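Local coordinates for protein sulfatase (Bacteroides fragilis CAG:558, PDB 6USS) that probably hydrolyses aryl sulfate esters as a calcium-dependent gut microbial sulfatase, at residues I87-R92 and N108-K113; G114-R119 and A127-N132; A188-G193 and A258-H263. The protein carries 1 engineered substitution. All blocks are in the same frame, centred on the assembly; numbering follows the deposited sequence.

In the fold
Interaction 1 touches both of the others, at the calcium site and beside it. It carries one calcium ligand, the engineered C88, at the start of helix 88-97. Interaction 2 lies outward of it, with centres about 9 Å apart, and is joined to it by probable hydrogen bonds from T117 OG1 to W109 O (2.8 Å) and from N108 ND2 to D118 OD2 (2.9 Å). Interaction 3 approaches the calcium through H263; its centre is about 12 Å from that of interaction 1, and Y111 packs against A191 and G192. Interactions 2 and 3 do not touch, their centres lying about 20 Å apart, so interaction 1 connects them.

Interaction 1: I87-R92 and N108-K113; sequences ICSPTR and NWTYPK. Engineered in segment 87-92: C88 (natural residue Ser). With CA (calcium ion), chain C.
The flat carboxamide of N108 meets the methyl branch of I87, with N108 OD1 3.9 Å from I87 CG2. The same oxygen accepts a bond from the next backbone amide, W109 N, which comes from above the carbonyl plane, 38° out of it, while the amide nitrogen turns to D118. The indole of W109 leads away from the helix, and it is W109 CB that packs on I87 CG2, at 3.9 Å. The polar centre of the contact is S89. Its OG stands anti to the carbonyl carbon (chi1 -77°), which directs it at the loop, where T110 N donates to S89 OG over 3.0 Å with a moderately bent N-H...O angle of 146°. A water 2.7 Å from S89 OG and 3.0 Å from T110 OG1 links the two hydroxyls, so backbone and side chain of T110 are both tied to one serine, whose CB rests 3.2 Å from N108 O. Around this serine runs the sulfatase signature, residues 88-92 with the pattern C/S-x-P-x-R, which opens helix 88-97 with I87 as N-cap. The engineered C88 replaces a serine predicted to mature to 3-oxoalanine; here its SG binds the calcium ion, together with D42, D43, D322 and N323. From the second shell, R92 NE hydrogen-bonds the calcium ligand D322.

Interaction 2: G114-R119 and A127-N132; sequences GQQTDR and ADWNVN
This is a loop-to-loop contact, partly buried, in which G114-R119 is clamped to A127-N132 by a hydrogen bond at each end and by apolar packing between, in the irregular region on both sides of strand 124-125. One clamp joins D118 and W129. With its CG anti to the carbonyl carbon (chi1 -56°), D118 reaches the indole edge, and W129 NE1 donates to the syn lone pair of D118 OD1 over a short 2.6 Å. Carboxylate and ring stand almost perpendicular, 88° apart. The other oxygen, OD2, accepts, besides N108, from N429 ND2 and the backbone N of H430, a set of donors that would be expected to favour the charged form. At the far end, G114 N donates to N132 OD1 at 2.8 Å, nearly straight at 170° and on a lone pair in the carbonyl plane. Between the clamps V131 points into the opposing loop. Its CB lies 3.4 Å from Q115 O, while its CG1 sits over one face of the W129 ring and also 3.6 Å from Q116 CG. The extended Q116 chain slides past the indole, its CG 3.8 Å from W129 NE1, and its amide is nearly parallel to the ring. There Q116 NE2 donates to a water at 2.9 Å, and that water donates to W129 O and to D128 OD1, an oxygen that also accepts from H142. The hydroxyl of T117, bonded to W109, faces the indole edge. Beyond the contact, N130 ties back to H104 at the end of helix 101-104, A127 bonds P428 just after strand 422-427, and N132, beside T143 of strand 143-145, leads into strand 133-135.

Interaction 3: A188-G193 and A258-H263; sequences AGHAGG and AHYAIH
Two first torsions set the hydroxyl of Y260 against the edge of the H190 imidazole. Y260 has CG anti to its carbonyl carbon (chi1 -77°), which sends the phenol across to A188-G193. H190 has CG between its own N and carbonyl carbon (chi1 63°), folding the imidazole back until G192 N lies over one of its faces. The two side chains cross at about a right angle, and Y260 OH comes to the imidazole edge, 3.5 Å from H190 CD2. The buried hydroxyl is gripped twice. Y260 OH donates to A188 O at 2.7 Å, tilted 20° from the carbonyl plane, and accepts from a water that is likewise 2.7 Å from Y260 OH. That water accepts a hydrogen bond from H190 N at 2.9 Å and donates to G192 O at 3.1 Å, so the phenol is held to A188 directly and to H190 and G192 through the water. A188 CB adds apolar contact with Y260 CE2 at 4.3 Å, and L235 of helix 231-247 touches both residues. Farther along, past a cis peptide before I262, G193 O, hydrogen-bonded to K165 NZ, lies over one face of the H263 ring, offset toward its rim. H263 comes within about 3 Å of the side chains of D42 and D43 and about 5 Å of the calcium ion. Loops that follow strands 35-41, 253-258 and 315-321 thus converge on the metal, the arrangement of the alkaline phosphatase-like alpha/beta fold of sulfatases.

Interaction 1: I87-R92 and N108-K113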
loop_
_atom_site.group_PDB
_atom_site.type_symbol
_atom_site.label_atom_id
_atom_site.label_comp_id
_atom_site.label_asym_id
_atom_site.label_seq_id
_atom_site.Cartn_x
_atom_site.Cartn_y
_atom_site.Cartn_z
ATOM N N ILE A 87 20.775 -11.406 -14.431
ATOM C CA ILE A 87 20.602 -11.611 -12.996
ATOM C C ILE A 87 19.322 -10.908 -12.561
ATOM O O ILE A 87 18.970 -9.850 -13.093
ATOM C CB ILE A 87 21.839 -11.082 -12.223
ATOM C CG1 ILE A 87 23.016 -12.029 -12.419
ATOM C CG2 ILE A 87 21.553 -10.876 -10.747
ATOM C CD1 ILE A 87 22.772 -13.418 -11.887
ATOM N N CYS A 88 18.634 -11.500 -11.566
ATOM C CA CYS A 88 17.294 -11.049 -11.167
ATOM C C CYS A 88 17.237 -9.549 -10.870
ATOM O O CYS A 88 16.317 -8.852 -11.310
ATOM C CB CYS A 88 16.813 -11.806 -9.930
ATOM S SG CYS A 88 16.984 -13.608 -9.978
ATOM N N SER A 89 18.197 -9.034 -10.103
ATOM C CA SER A 89 18.033 -7.685 -9.564
ATOM C C SER A 89 18.113 -6.611 -10.646
ATOM O O SER A 89 17.215 -5.751 -10.687
ATOM C CB SER A 89 19.038 -7.453 -8.432
ATOM O OG SER A 89 18.615 -8.093 -7.243
ATOM N N PRO A 90 19.126 -6.574 -11.529
ATOM C CA PRO A 90 19.099 -5.538 -12.576
ATOM C C PRO A 90 17.881 -5.624 -13.468
ATOM O O PRO A 90 17.351 -4.581 -13.872
ATOM C CB PRO A 90 20.400 -5.778 -13.355
ATOM C CG PRO A 90 20.787 -7.168 -13.040
ATOM C CD PRO A 90 20.374 -7.356 -11.597
ATOM N N THR A 91 17.410 -6.833 -13.778
ATOM C CA THR A 91 16.245 -6.956 -14.649
ATOM C C THR A 91 14.993 -6.404 -13.978
ATOM O O THR A 91 14.266 -5.591 -14.566
ATOM C CB THR A 91 16.041 -8.411 -15.054
ATOM O OG1 THR A 91 17.135 -8.820 -15.884
ATOM C CG2 THR A 91 14.733 -8.579 -15.819
ATOM N N ARG A 92 14.739 -6.810 -12.731
ATOM C CA ARG A 92 13.491 -6.417 -12.090
ATOM C C ARG A 92 13.462 -4.919 -11.795
ATOM O O ARG A 92 12.426 -4.269 -11.989
ATOM C CB ARG A 92 13.266 -7.264 -10.833
ATOM C CG ARG A 92 12.669 -8.655 -11.154
ATOM C CD ARG A 92 13.059 -9.736 -10.159
ATOM N NE ARG A 92 12.987 -11.073 -10.741
ATOM C CZ ARG A 92 11.862 -11.767 -10.908
ATOM N NH1 ARG A 92 10.698 -11.243 -10.531
ATOM N NH2 ARG A 92 11.902 -12.988 -11.448
ATOM N N ASN A 108 23.960 -6.376 -9.539
ATOM C CA ASN A 108 24.020 -7.756 -9.086
ATOM C C ASN A 108 22.872 -7.973 -8.107
ATOM O O ASN A 108 22.130 -7.038 -7.789
ATOM C CB ASN A 108 25.384 -8.059 -8.469
ATOM C CG ASN A 108 25.674 -9.525 -8.411
ATOM O OD1 ASN A 108 24.805 -10.357 -8.689
ATOM N ND2 ASN A 108 26.902 -9.864 -8.018
ATOM N N TRP A 109 22.709 -9.198 -7.610
ATOM C CA TRP A 109 21.502 -9.491 -6.838
ATOM C C TRP A 109 21.577 -8.947 -5.404
ATOM O O TRP A 109 22.624 -8.967 -4.757
ATOM C CB TRP A 109 21.206 -10.995 -6.838
ATOM C CG TRP A 109 22.155 -11.855 -6.072
ATOM C CD1 TRP A 109 23.281 -12.461 -6.553
ATOM C CD2 TRP A 109 22.045 -12.235 -4.691
ATOM N NE1 TRP A 109 23.889 -13.192 -5.551
ATOM C CE2 TRP A 109 23.150 -13.068 -4.398
ATOM C CE3 TRP A 109 21.119 -11.957 -3.677
ATOM C CZ2 TRP A 109 23.361 -13.615 -3.125
ATOM C CZ3 TRP A 109 21.321 -12.509 -2.421
ATOM C CH2 TRP A 109 22.438 -13.326 -2.155
ATOM N N THR A 110 20.447 -8.450 -4.913
ATOM C CA THR A 110 20.383 -7.774 -3.626
ATOM C C THR A 110 19.638 -8.606 -2.590
ATOM O O THR A 110 18.739 -9.388 -2.926
ATOM C CB THR A 110 19.692 -6.415 -3.751
ATOM O OG1 THR A 110 18.299 -6.617 -4.004
ATOM C CG2 THR A 110 20.284 -5.619 -4.885
ATOM N N TYR A 111 20.052 -8.433 -1.309
ATOM C CA TYR A 111 19.242 -8.717 -0.128
ATOM C C TYR A 111 19.813 -8.030 1.122
ATOM O O TYR A 111 19.126 -7.190 1.716
ATOM C CB TYR A 111 19.068 -10.225 0.109
ATOM C CG TYR A 111 18.091 -10.506 1.237
ATOM C CD1 TYR A 111 16.735 -10.745 0.977
ATOM C CD2 TYR A 111 18.514 -10.507 2.565
ATOM C CE1 TYR A 111 15.845 -10.992 2.011
ATOM C CE2 TYR A 111 17.626 -10.746 3.604
ATOM C CZ TYR A 111 16.301 -10.978 3.323
ATOM O OH TYR A 111 15.435 -11.204 4.355
ATOM N N PRO A 112 21.037 -8.336 1.564
ATOM C CA PRO A 112 21.510 -7.772 2.842
ATOM C C PRO A 112 21.680 -6.260 2.771
ATOM O O PRO A 112 22.313 -5.740 1.852
ATOM C CB PRO A 112 22.857 -8.471 3.060
ATOM C CG PRO A 112 23.330 -8.785 1.683
ATOM C CD PRO A 112 22.068 -9.194 0.950
ATOM N N LYS A 113 21.148 -5.555 3.776
ATOM C CA LYS A 113 21.214 -4.095 3.772
ATOM C C LYS A 113 22.656 -3.611 3.889
ATOM O O LYS A 113 23.393 -4.013 4.798
ATOM C CB LYS A 113 20.375 -3.516 4.900
ATOM C CG LYS A 113 20.432 -1.989 5.002
ATOM C CD LYS A 113 19.396 -1.470 6.039
ATOM C CE LYS A 113 19.380 0.044 6.107
ATOM N NZ LYS A 113 18.153 0.537 6.764
HETATM CA CA CA C . 16.089 -14.419 -11.735
HETATM O O HOH W 1 16.919 -6.053 -6.555
#

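Interaction 2: G114-R119 and A127-N132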
loop_
_atom_site.group_PDB
_atom_site.type_symbol
_atom_site.label_atom_id
_atom_site.label_comp_id
_atom_site.label_asym_id
_atom_site.label_seq_id
_atom_site.Cartn_x
_atom_site.Cartn_y
_atom_site.Cartn_z
ATOM N N GLY A 114 23.058 -2.760 2.947
ATOM C CA GLY A 114 24.375 -2.167 2.936
ATOM C C GLY A 114 25.535 -3.087 2.601
ATOM O O GLY A 114 26.685 -2.661 2.734
ATOM N N GLN A 115 25.296 -4.320 2.160
ATOM C CA GLN A 115 26.398 -5.242 1.899
ATOM C C GLN A 115 26.340 -5.770 0.475
ATOM O O GLN A 115 25.258 -6.044 -0.054
ATOM C CB GLN A 115 26.398 -6.434 2.860
ATOM C CG GLN A 115 26.516 -6.078 4.326
ATOM C CD GLN A 115 26.123 -7.260 5.213
ATOM O OE1 GLN A 115 26.877 -8.232 5.331
ATOM N NE2 GLN A 115 24.918 -7.194 5.816
ATOM N N GLN A 116 27.520 -5.925 -0.125
ATOM C CA GLN A 116 27.666 -6.528 -1.443
ATOM C C GLN A 116 27.581 -8.048 -1.342
ATOM O O GLN A 116 28.312 -8.660 -0.559
ATOM C CB GLN A 116 29.006 -6.109 -2.057
ATOM C CG GLN A 116 29.135 -4.609 -2.290
ATOM C CD GLN A 116 30.529 -4.172 -2.717
ATOM O OE1 GLN A 116 31.504 -4.910 -2.559
ATOM N NE2 GLN A 116 30.629 -2.968 -3.276
ATOM N N THR A 117 26.692 -8.662 -2.134
ATOM C CA THR A 117 26.651 -10.120 -2.266
ATOM C C THR A 117 27.738 -10.677 -3.195
ATOM O O THR A 117 27.920 -11.903 -3.255
ATOM C CB THR A 117 25.292 -10.568 -2.798
ATOM O OG1 THR A 117 25.120 -10.021 -4.108
ATOM C CG2 THR A 117 24.157 -10.100 -1.892
ATOM N N ASP A 118 28.447 -9.808 -3.917
ATOM C CA ASP A 118 29.488 -10.219 -4.850
ATOM C C ASP A 118 30.486 -11.191 -4.226
ATOM O O ASP A 118 30.917 -11.020 -3.082
ATOM C CB ASP A 118 30.232 -8.982 -5.350
ATOM C CG ASP A 118 29.299 -7.967 -5.980
ATOM O OD1 ASP A 118 28.793 -7.069 -5.261
ATOM O OD2 ASP A 118 29.054 -8.074 -7.197
ATOM N N ARG A 119 30.861 -12.207 -5.005
ATOM C CA ARG A 119 31.944 -13.102 -4.616
ATOM C C ARG A 119 33.252 -12.317 -4.481
ATOM O O ARG A 119 33.494 -11.378 -5.248
ATOM C CB ARG A 119 32.095 -14.218 -5.651
ATOM C CG ARG A 119 33.256 -15.148 -5.399
ATOM C CD ARG A 119 33.101 -16.475 -6.138
ATOM N NE ARG A 119 32.661 -16.333 -7.527
ATOM C CZ ARG A 119 33.356 -16.735 -8.592
ATOM N NH1 ARG A 119 34.557 -17.295 -8.438
ATOM N NH2 ARG A 119 32.855 -16.569 -9.823
ATOM N N ALA A 127 32.277 -2.568 -8.676
ATOM C CA ALA A 127 31.771 -1.201 -8.585
ATOM C C ALA A 127 31.132 -0.967 -7.225
ATOM O O ALA A 127 30.678 -1.901 -6.554
ATOM C CB ALA A 127 30.748 -0.929 -9.681
ATOM N N ASP A 128 31.112 0.297 -6.804
ATOM C CA ASP A 128 30.387 0.667 -5.587
ATOM C C ASP A 128 28.920 0.808 -5.973
ATOM O O ASP A 128 28.369 1.905 -6.073
ATOM C CB ASP A 128 30.938 1.945 -4.976
ATOM C CG ASP A 128 30.254 2.310 -3.667
ATOM O OD1 ASP A 128 29.449 1.505 -3.146
ATOM O OD2 ASP A 128 30.513 3.427 -3.174
ATOM N N TRP A 129 28.286 -0.341 -6.179
ATOM C CA TRP A 129 26.966 -0.415 -6.779
ATOM C C TRP A 129 25.861 -0.327 -5.711
ATOM O O TRP A 129 26.122 -0.272 -4.508
ATOM C CB TRP A 129 26.877 -1.686 -7.626
ATOM C CG TRP A 129 26.920 -2.995 -6.873
ATOM C CD1 TRP A 129 28.035 -3.651 -6.396
ATOM C CD2 TRP A 129 25.795 -3.825 -6.541
ATOM N NE1 TRP A 129 27.661 -4.836 -5.784
ATOM C CE2 TRP A 129 26.297 -4.967 -5.866
ATOM C CE3 TRP A 129 24.414 -3.717 -6.755
ATOM C CZ2 TRP A 129 25.462 -5.987 -5.401
ATOM C CZ3 TRP A 129 23.587 -4.734 -6.290
ATOM C CH2 TRP A 129 24.116 -5.855 -5.619
ATOM N N ASN A 130 24.611 -0.274 -6.174
ATOM C CA ASN A 130 23.467 0.062 -5.319
ATOM C C ASN A 130 22.883 -1.193 -4.666
ATOM O O ASN A 130 21.770 -1.632 -4.968
ATOM C CB ASN A 130 22.411 0.812 -6.120
ATOM C CG ASN A 130 22.720 2.289 -6.237
ATOM O OD1 ASN A 130 23.305 2.873 -5.333
ATOM N ND2 ASN A 130 22.327 2.903 -7.348
ATOM N N VAL A 131 23.640 -1.732 -3.704
ATOM C CA VAL A 131 23.332 -2.988 -3.021
ATOM C C VAL A 131 21.945 -2.953 -2.399
ATOM O O VAL A 131 21.384 -4.003 -2.074
ATOM C CB VAL A 131 24.370 -3.299 -1.926
ATOM C CG1 VAL A 131 25.730 -3.573 -2.537
ATOM C CG2 VAL A 131 24.436 -2.144 -0.921
ATOM N N ASN A 132 21.390 -1.756 -2.201
ATOM C CA ASN A 132 20.116 -1.645 -1.514
ATOM C C ASN A 132 18.931 -1.562 -2.458
ATOM O O ASN A 132 17.787 -1.571 -1.980
ATOM C CB ASN A 132 20.109 -0.427 -0.590
ATOM C CG ASN A 132 20.837 -0.680 0.722
ATOM O OD1 ASN A 132 21.212 -1.819 1.047
ATOM N ND2 ASN A 132 21.061 0.392 1.476
HETATM O O HOH W 2 28.393 -1.081 -2.970
#

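Interaction 3: A188-G193 and A258-H263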
loop_
_atom_site.group_PDB
_atom_site.type_symbol
_atom_site.label_atom_id
_atom_site.label_comp_id
_atom_site.label_asym_id
_atom_site.label_seq_id
_atom_site.Cartn_x
_atom_site.Cartn_y
_atom_site.Cartn_z
ATOM N N ALA A 188 3.004 -12.229 -0.772
ATOM C CA ALA A 188 4.289 -12.926 -0.637
ATOM C C ALA A 188 5.498 -12.101 -1.086
ATOM O O ALA A 188 6.602 -12.656 -1.233
ATOM C CB ALA A 188 4.273 -14.262 -1.392
ATOM N N GLY A 189 5.338 -10.799 -1.308
ATOM C CA GLY A 189 6.416 -9.988 -1.842
ATOM C C GLY A 189 7.243 -9.374 -0.733
ATOM O O GLY A 189 6.709 -8.706 0.156
ATOM N N HIS A 190 8.551 -9.600 -0.788
ATOM C CA HIS A 190 9.447 -8.970 0.174
ATOM C C HIS A 190 10.791 -8.746 -0.511
ATOM O O HIS A 190 10.867 -8.663 -1.741
ATOM C CB HIS A 190 9.530 -9.818 1.457
ATOM C CG HIS A 190 10.100 -11.189 1.251
ATOM N ND1 HIS A 190 11.199 -11.651 1.950
ATOM C CD2 HIS A 190 9.720 -12.203 0.436
ATOM C CE1 HIS A 190 11.471 -12.887 1.572
ATOM N NE2 HIS A 190 10.590 -13.245 0.654
ATOM N N ALA A 191 11.854 -8.634 0.289
ATOM C CA ALA A 191 13.187 -8.386 -0.251
ATOM C C ALA A 191 13.839 -9.636 -0.810
ATOM O O ALA A 191 14.807 -9.524 -1.570
ATOM C CB ALA A 191 14.104 -7.799 0.825
ATOM N N GLY A 192 13.346 -10.817 -0.442
ATOM C CA GLY A 192 13.916 -12.053 -0.937
ATOM C C GLY A 192 13.797 -12.263 -2.439
ATOM O O GLY A 192 12.711 -12.138 -3.025
ATOM N N GLY A 193 14.919 -12.599 -3.071
ATOM C CA GLY A 193 14.921 -12.974 -4.470
ATOM C C GLY A 193 14.835 -14.474 -4.678
ATOM O O GLY A 193 14.642 -14.928 -5.809
ATOM N N ALA A 258 4.472 -12.609 -10.396
ATOM C CA ALA A 258 5.917 -12.837 -10.456
ATOM C C ALA A 258 6.262 -14.096 -9.664
ATOM O O ALA A 258 6.470 -14.035 -8.453
ATOM C CB ALA A 258 6.679 -11.619 -9.932
ATOM N N HIS A 259 6.353 -15.228 -10.363
ATOM C CA HIS A 259 6.565 -16.521 -9.720
ATOM C C HIS A 259 7.928 -16.606 -9.043
ATOM O O HIS A 259 8.906 -15.982 -9.474
ATOM C CB HIS A 259 6.439 -17.658 -10.738
ATOM C CG HIS A 259 5.036 -18.112 -10.927
ATOM N ND1 HIS A 259 4.402 -18.938 -10.026
ATOM C CD2 HIS A 259 4.122 -17.821 -11.881
ATOM C CE1 HIS A 259 3.158 -19.144 -10.421
ATOM N NE2 HIS A 259 2.965 -18.481 -11.548
ATOM N N TYR A 260 7.981 -17.386 -7.961
ATOM C CA TYR A 260 9.282 -17.781 -7.438
ATOM C C TYR A 260 9.890 -18.904 -8.273
ATOM O O TYR A 260 11.119 -18.990 -8.384
ATOM C CB TYR A 260 9.170 -18.194 -5.969
ATOM C CG TYR A 260 9.054 -17.016 -5.047
ATOM C CD1 TYR A 260 10.175 -16.295 -4.683
ATOM C CD2 TYR A 260 7.825 -16.614 -4.554
ATOM C CE1 TYR A 260 10.080 -15.203 -3.857
ATOM C CE2 TYR A 260 7.708 -15.513 -3.724
ATOM C CZ TYR A 260 8.848 -14.806 -3.371
ATOM O OH TYR A 260 8.777 -13.712 -2.525
ATOM N N ALA A 261 9.050 -19.768 -8.851
ATOM C CA ALA A 261 9.504 -20.717 -9.860
ATOM C C ALA A 261 10.126 -19.963 -11.031
ATOM O O ALA A 261 9.631 -18.908 -11.435
ATOM C CB ALA A 261 8.325 -21.566 -10.334
ATOM N N ILE A 262 11.202 -20.503 -11.605
ATOM C CA ILE A 262 11.702 -21.849 -11.351
ATOM C C ILE A 262 13.072 -21.816 -10.668
ATOM O O ILE A 262 13.991 -22.551 -11.039
ATOM C CB ILE A 262 11.763 -22.626 -12.669
ATOM C CG1 ILE A 262 12.572 -21.827 -13.708
ATOM C CG2 ILE A 262 10.348 -22.921 -13.161
ATOM C CD1 ILE A 262 12.658 -22.482 -15.092
ATOM N N HIS A 263 13.182 -20.937 -9.674
ATOM C CA HIS A 263 14.409 -20.689 -8.931
ATOM C C HIS A 263 14.830 -21.937 -8.157
ATOM O O HIS A 263 14.016 -22.808 -7.846
ATOM C CB HIS A 263 14.191 -19.515 -7.968
ATOM C CG HIS A 263 15.452 -18.853 -7.512
ATOM N ND1 HIS A 263 16.158 -19.278 -6.405
ATOM C CD2 HIS A 263 16.140 -17.798 -8.014
ATOM C CE1 HIS A 263 17.228 -18.518 -6.248
ATOM N NE2 HIS A 263 17.238 -17.610 -7.210
HETATM O O HOH W 3 9.767 -11.202 -2.824
#